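Local coordinates for protein amine oxidase (Emericella nidulans, PDB 3PGB) that probably oxidises primary amines to aldehydes as a copper amine oxidase, using a copper ion and a protein-derived topaquinone cofactor, at residues N90-T94 against E95-E99; R139-T142 against D143-A147. All blocks are in the same frame, centred on the assembly; numbering follows the deposited sequence.

Interaction 1: N90-T94 against E95-E99. With NAG (2-acetamido-2-deoxy-beta-D-glucopyranose), chain B.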
loop_
_atom_site.group_PDB
_atom_site.type_symbol
_atom_site.label_atom_id
_atom_site.label_comp_id
_atom_site.label_asym_id
_atom_site.label_seq_id
_atom_site.Cartn_x
_atom_site.Cartn_y
_atom_site.Cartn_z
ATOM N N ASN A 90 14.653 30.322 -40.117
ATOM C CA ASN A 90 13.633 30.288 -41.159
ATOM C C ASN A 90 12.361 29.589 -40.674
ATOM O O ASN A 90 11.935 28.578 -41.232
ATOM C CB ASN A 90 14.213 29.614 -42.412
ATOM C CG ASN A 90 13.252 29.603 -43.582
ATOM O OD1 ASN A 90 12.500 30.549 -43.805
ATOM N ND2 ASN A 90 13.279 28.510 -44.338
ATOM N N LEU A 91 11.768 30.146 -39.621
ATOM C CA LEU A 91 10.627 29.538 -38.948
ATOM C C LEU A 91 9.305 30.079 -39.482
ATOM O O LEU A 91 9.209 31.252 -39.845
ATOM C CB LEU A 91 10.709 29.791 -37.442
ATOM C CG LEU A 91 11.941 29.240 -36.722
ATOM C CD1 LEU A 91 12.057 29.842 -35.342
ATOM C CD2 LEU A 91 11.901 27.714 -36.647
ATOM N N THR A 92 8.294 29.210 -39.528
ATOM C CA THR A 92 6.928 29.587 -39.884
ATOM C C THR A 92 6.009 29.365 -38.674
ATOM O O THR A 92 6.201 28.413 -37.916
ATOM C CB THR A 92 6.406 28.737 -41.059
ATOM O OG1 THR A 92 7.209 28.973 -42.218
ATOM C CG2 THR A 92 4.947 29.063 -41.378
ATOM N N THR A 93 5.016 30.239 -38.501
ATOM C CA THR A 93 4.044 30.090 -37.420
ATOM C C THR A 93 3.162 28.878 -37.700
ATOM O O THR A 93 2.960 28.493 -38.857
ATOM C CB THR A 93 3.134 31.337 -37.254
ATOM O OG1 THR A 93 2.209 31.419 -38.349
ATOM C CG2 THR A 93 3.960 32.621 -37.172
ATOM N N THR A 94 2.636 28.291 -36.630
ATOM C CA THR A 94 1.763 27.120 -36.715
ATOM C C THR A 94 0.533 27.358 -37.591
ATOM O O THR A 94 0.154 26.489 -38.373
ATOM C CB THR A 94 1.296 26.690 -35.311
ATOM O OG1 THR A 94 2.441 26.491 -34.471
ATOM C CG2 THR A 94 0.476 25.403 -35.383
ATOM N N GLU A 95 -0.073 28.535 -37.457
ATOM C CA GLU A 95 -1.273 28.897 -38.223
ATOM C C GLU A 95 -0.998 28.873 -39.731
ATOM O O GLU A 95 -1.828 28.405 -40.513
ATOM C CB GLU A 95 -1.770 30.289 -37.800
ATOM C CG GLU A 95 -3.238 30.586 -38.122
ATOM C CD GLU A 95 -3.643 32.014 -37.744
ATOM O OE1 GLU A 95 -3.132 32.967 -38.375
ATOM O OE2 GLU A 95 -4.473 32.179 -36.819
ATOM N N ASN A 96 0.171 29.379 -40.121
ATOM C CA ASN A 96 0.614 29.356 -41.516
ATOM C C ASN A 96 1.280 28.043 -41.933
ATOM O O ASN A 96 1.427 27.781 -43.123
ATOM C CB ASN A 96 1.597 30.503 -41.775
ATOM C CG ASN A 96 0.956 31.869 -41.622
ATOM O OD1 ASN A 96 -0.191 32.073 -42.013
ATOM N ND2 ASN A 96 1.703 32.816 -41.065
ATOM N N ALA A 97 1.683 27.224 -40.962
ATOM C CA ALA A 97 2.486 26.030 -41.241
ATOM C C ALA A 97 1.655 24.847 -41.720
ATOM O O ALA A 97 0.485 24.710 -41.370
ATOM C CB ALA A 97 3.293 25.630 -40.008
ATOM N N GLY A 98 2.278 24.003 -42.535
ATOM C CA GLY A 98 1.711 22.722 -42.942
ATOM C C GLY A 98 2.683 21.635 -42.531
ATOM O O GLY A 98 3.179 21.635 -41.398
ATOM N N GLU A 99 2.990 20.727 -43.456
ATOM C CA GLU A 99 3.926 19.633 -43.183
ATOM C C GLU A 99 5.358 19.852 -43.687
ATOM O O GLU A 99 6.222 19.022 -43.431
ATOM C CB GLU A 99 3.394 18.340 -43.790
ATOM C CG GLU A 99 2.064 17.908 -43.229
ATOM C CD GLU A 99 1.702 16.497 -43.630
ATOM O OE1 GLU A 99 1.095 15.796 -42.799
ATOM O OE2 GLU A 99 2.033 16.089 -44.764
HETATM C C1 NAG B . 12.447 28.282 -45.489
HETATM C C2 NAG B . 13.192 27.497 -46.563
HETATM C C3 NAG B . 12.306 27.186 -47.757
HETATM C C4 NAG B . 11.021 26.525 -47.277
HETATM C C5 NAG B . 10.353 27.390 -46.209
HETATM C C6 NAG B . 9.109 26.700 -45.658
HETATM C C7 NAG B . 15.579 27.748 -47.009
HETATM C C8 NAG B . 16.662 28.685 -47.455
HETATM N N2 NAG B . 14.351 28.261 -46.976
HETATM O O3 NAG B . 12.997 26.319 -48.627
HETATM O O4 NAG B . 10.158 26.374 -48.381
HETATM O O5 NAG B . 11.247 27.628 -45.142
HETATM O O6 NAG B . 8.636 27.353 -44.507
HETATM O O7 NAG B . 15.853 26.584 -46.714
HETATM O O HOH W 1 4.364 32.336 -40.659
#
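Thr93 and Asn96 meet across a tight surface turn, in the loop between helix 73-84 and strand 102-110. The backbone N of Asn96 points at the hydroxyl of Thr93, with a weak hydrogen bond of 3.4 Å from Asn96 N to Thr93 OG1. The approach is fairly straight, at 160°. With chi1 at 72°, Thr93 OG1 sits between its own backbone N and carbonyl carbon, which brings it to the Asn96 amide. A second weak bond runs 3.1 Å from Ala97 N to Thr94 O. Glu95 and Asn96 at the two corners have the backbone angles of a type I turn.

Thr92 supplies the apolar part. Its methyl CG2 lies 3.7 Å from Asn96 CB and 4.0 Å from Ala97 CB. The side chains of Thr92 and Asn96 cross at about a right angle. One water bridges the two limbs: it accepts from Thr93 N at 3.1 Å and from Asn96 ND2 at 2.7 Å.

Further out, Thr94 OG1 is hydrogen-bonded to Glu436, and Leu91 packs on helix 73-84. Asn90, Leu91 and Thr92 form an N-glycosylation sequon. Asn90 ND2 carries the first N-acetylglucosamine through a 1.4 Å covalent bond to C1. Thr92 OG1 lies 3.1 Å from O6 of that sugar. The sugar is also hydrogen-bonded to Asp101.

Both direct bonds are weak, and the Asn96 side-chain amide is joined to Thr93 N through water. The turn is therefore probably held only lightly by its own bonds, while the sugar is fixed by a covalent one.

Interaction 2: R139-T142 against D143-A147. With NAG (2-acetamido-2-deoxy-beta-D-glucopyranose), chain C.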
loop_
_atom_site.group_PDB
_atom_site.type_symbol
_atom_site.label_atom_id
_atom_site.label_comp_id
_atom_site.label_asym_id
_atom_site.label_seq_id
_atom_site.Cartn_x
_atom_site.Cartn_y
_atom_site.Cartn_z
ATOM N N ARG A 139 10.811 20.607 -40.808
ATOM C CA ARG A 139 10.232 19.771 -41.858
ATOM C C ARG A 139 10.351 20.374 -43.265
ATOM O O ARG A 139 9.720 19.895 -44.205
ATOM C CB ARG A 139 8.775 19.443 -41.528
ATOM C CG ARG A 139 8.617 18.600 -40.275
ATOM C CD ARG A 139 7.197 18.084 -40.123
ATOM N NE ARG A 139 6.296 19.094 -39.583
ATOM C CZ ARG A 139 5.016 18.879 -39.303
ATOM N NH1 ARG A 139 4.473 17.684 -39.515
ATOM N NH2 ARG A 139 4.273 19.860 -38.807
ATOM N N ALA A 140 11.184 21.400 -43.413
ATOM C CA ALA A 140 11.517 21.945 -44.731
ATOM C C ALA A 140 12.696 21.170 -45.306
ATOM O O ALA A 140 13.768 21.730 -45.536
ATOM C CB ALA A 140 11.857 23.421 -44.614
ATOM N N THR A 141 12.492 19.877 -45.536
ATOM C CA THR A 141 13.584 18.957 -45.846
ATOM C C THR A 141 13.036 17.535 -46.031
ATOM O O THR A 141 12.002 17.186 -45.467
ATOM C CB THR A 141 14.644 18.966 -44.709
ATOM O OG1 THR A 141 15.583 17.898 -44.887
ATOM C CG2 THR A 141 13.970 18.830 -43.340
ATOM N N THR A 142 13.725 16.717 -46.826
ATOM C CA THR A 142 13.371 15.307 -46.955
ATOM C C THR A 142 14.009 14.460 -45.846
ATOM O O THR A 142 13.725 13.274 -45.738
ATOM C CB THR A 142 13.745 14.744 -48.345
ATOM O OG1 THR A 142 15.146 14.932 -48.596
ATOM C CG2 THR A 142 12.922 15.434 -49.439
ATOM N N ASP A 143 14.863 15.063 -45.025
ATOM C CA ASP A 143 15.350 14.425 -43.800
ATOM C C ASP A 143 14.935 15.267 -42.589
ATOM O O ASP A 143 15.783 15.863 -41.937
ATOM C CB ASP A 143 16.880 14.260 -43.842
ATOM C CG ASP A 143 17.331 13.137 -44.771
ATOM O OD1 ASP A 143 16.478 12.350 -45.240
ATOM O OD2 ASP A 143 18.553 13.034 -45.030
ATOM N N PRO A 144 13.623 15.317 -42.289
ATOM C CA PRO A 144 13.112 16.140 -41.190
ATOM C C PRO A 144 13.674 15.744 -39.829
ATOM O O PRO A 144 13.978 14.573 -39.607
ATOM C CB PRO A 144 11.602 15.902 -41.238
ATOM C CG PRO A 144 11.417 14.653 -42.016
ATOM C CD PRO A 144 12.535 14.600 -42.982
ATOM N N TYR A 145 13.823 16.721 -38.937
ATOM C CA TYR A 145 14.461 16.485 -37.644
ATOM C C TYR A 145 14.009 17.457 -36.557
ATOM O O TYR A 145 13.555 18.565 -36.843
ATOM C CB TYR A 145 15.986 16.541 -37.786
ATOM C CG TYR A 145 16.526 17.864 -38.268
ATOM C CD1 TYR A 145 17.077 18.782 -37.377
ATOM C CD2 TYR A 145 16.497 18.197 -39.617
ATOM C CE1 TYR A 145 17.585 20.002 -37.826
ATOM C CE2 TYR A 145 16.990 19.411 -40.074
ATOM C CZ TYR A 145 17.531 20.307 -39.180
ATOM O OH TYR A 145 18.022 21.500 -39.643
ATOM N N PHE A 146 14.129 17.010 -35.307
ATOM C CA PHE A 146 13.867 17.848 -34.142
ATOM C C PHE A 146 15.193 18.422 -33.688
ATOM O O PHE A 146 16.213 17.760 -33.793
ATOM C CB PHE A 146 13.222 17.037 -33.014
ATOM C CG PHE A 146 11.804 16.619 -33.301
ATOM C CD1 PHE A 146 10.788 17.560 -33.340
ATOM C CD2 PHE A 146 11.488 15.290 -33.523
ATOM C CE1 PHE A 146 9.484 17.187 -33.605
ATOM C CE2 PHE A 146 10.183 14.907 -33.787
ATOM C CZ PHE A 146 9.179 15.857 -33.831
ATOM N N ALA A 147 15.184 19.657 -33.200
ATOM C CA ALA A 147 16.417 20.335 -32.820
ATOM C C ALA A 147 16.309 20.991 -31.441
ATOM O O ALA A 147 15.568 21.958 -31.270
ATOM C CB ALA A 147 16.785 21.375 -33.876
HETATM C C1 NAG C . 9.556 25.072 -48.450
HETATM C C2 NAG C . 8.342 25.166 -49.362
HETATM C C3 NAG C . 7.659 23.814 -49.462
HETATM C C4 NAG C . 8.692 22.781 -49.890
HETATM C C5 NAG C . 9.892 22.800 -48.947
HETATM C C6 NAG C . 10.970 21.803 -49.368
HETATM C C7 NAG C . 7.434 27.438 -49.354
HETATM C C8 NAG C . 6.413 28.376 -48.772
HETATM N N2 NAG C . 7.414 26.182 -48.893
HETATM O O3 NAG C . 6.627 23.885 -50.417
HETATM O O4 NAG C . 8.093 21.502 -49.931
HETATM O O5 NAG C . 10.444 24.100 -48.947
HETATM O O6 NAG C . 11.977 21.737 -48.379
HETATM O O7 NAG C . 8.234 27.841 -50.208
#
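Thr141 and Asp143 form an ST turn in the loop of a beta hairpin. The loop joins strand 131-138 to the antiparallel strand 145-152. Asp143 N donates to Thr141 OG1 at 2.9 Å, with an N-H...O angle of 155°. At chi1 169° the hydroxyl is anti to the backbone N and lies beside the carbonyl carbon, which brings it to the Asp143 amide. The same rotation puts methyl CG2 between the backbone N and carbonyl carbon of Thr141, 3.5 Å from Pro144 CA. One side chain therefore meets two neighbours: its oxygen takes the Asp143 amide and its methyl lies against Pro144. CG2 also comes near the Tyr145 ring, obliquely, with CE2 its closest ring atom.

Arg139 lies against Pro144 from another side. Its CG is 4.1 Å from Pro144 CB, and the two side chains cross at about a right angle. The arginine bends at chi3 (-80°), and its NH1 is hydrogen-bonded to the carbonyl of Pro182. The buried Pro144 thus has Arg139 and Thr141 as neighbours, and it also touches Pro182 and Arg267.

An inverse gamma turn centred on Ala140 leads into the ST turn, with a weak bond from Thr141 N to Arg139 O. Arg267 NH1 is hydrogen-bonded to both Arg139 O and Thr141 O, the carbonyls on either side of Ala140 in sequence. The second N-acetylglucosamine of the glycan reaches the turn with its O6, 3.2 Å from Ala140 C. A mannose of the glycan touches Thr142.

As the strand begins, the Tyr145 ring turns back along the chain. The carbonyl oxygen of Asp143 meets the ring at its edge, in plane, 3.4 Å from Tyr145 CD2.

From the N terminus, the chain closes interaction 1 in the loop between helix 73-84 and strand 102-110. It then runs through strand 102-110, helix 114-122 and strand 131-138, and closes interaction 2 in the hairpin loop before strand 145-152. The two contacts lie in series, neither nested nor crossed, with centres about 13 Å apart. They touch where Gly98 and Glu99 pack on Arg139. Arg267 bonds to Glu99 O as well as to the second loop. One glycan spans them: O4 of the sugar on Asn90 is linked to C1 of the sugar beside Ala140. Interaction 1 leads into strand 102-110 of an antiparallel sheet, and interaction 2 joins strands 131-138 and 145-152 of the same sheet.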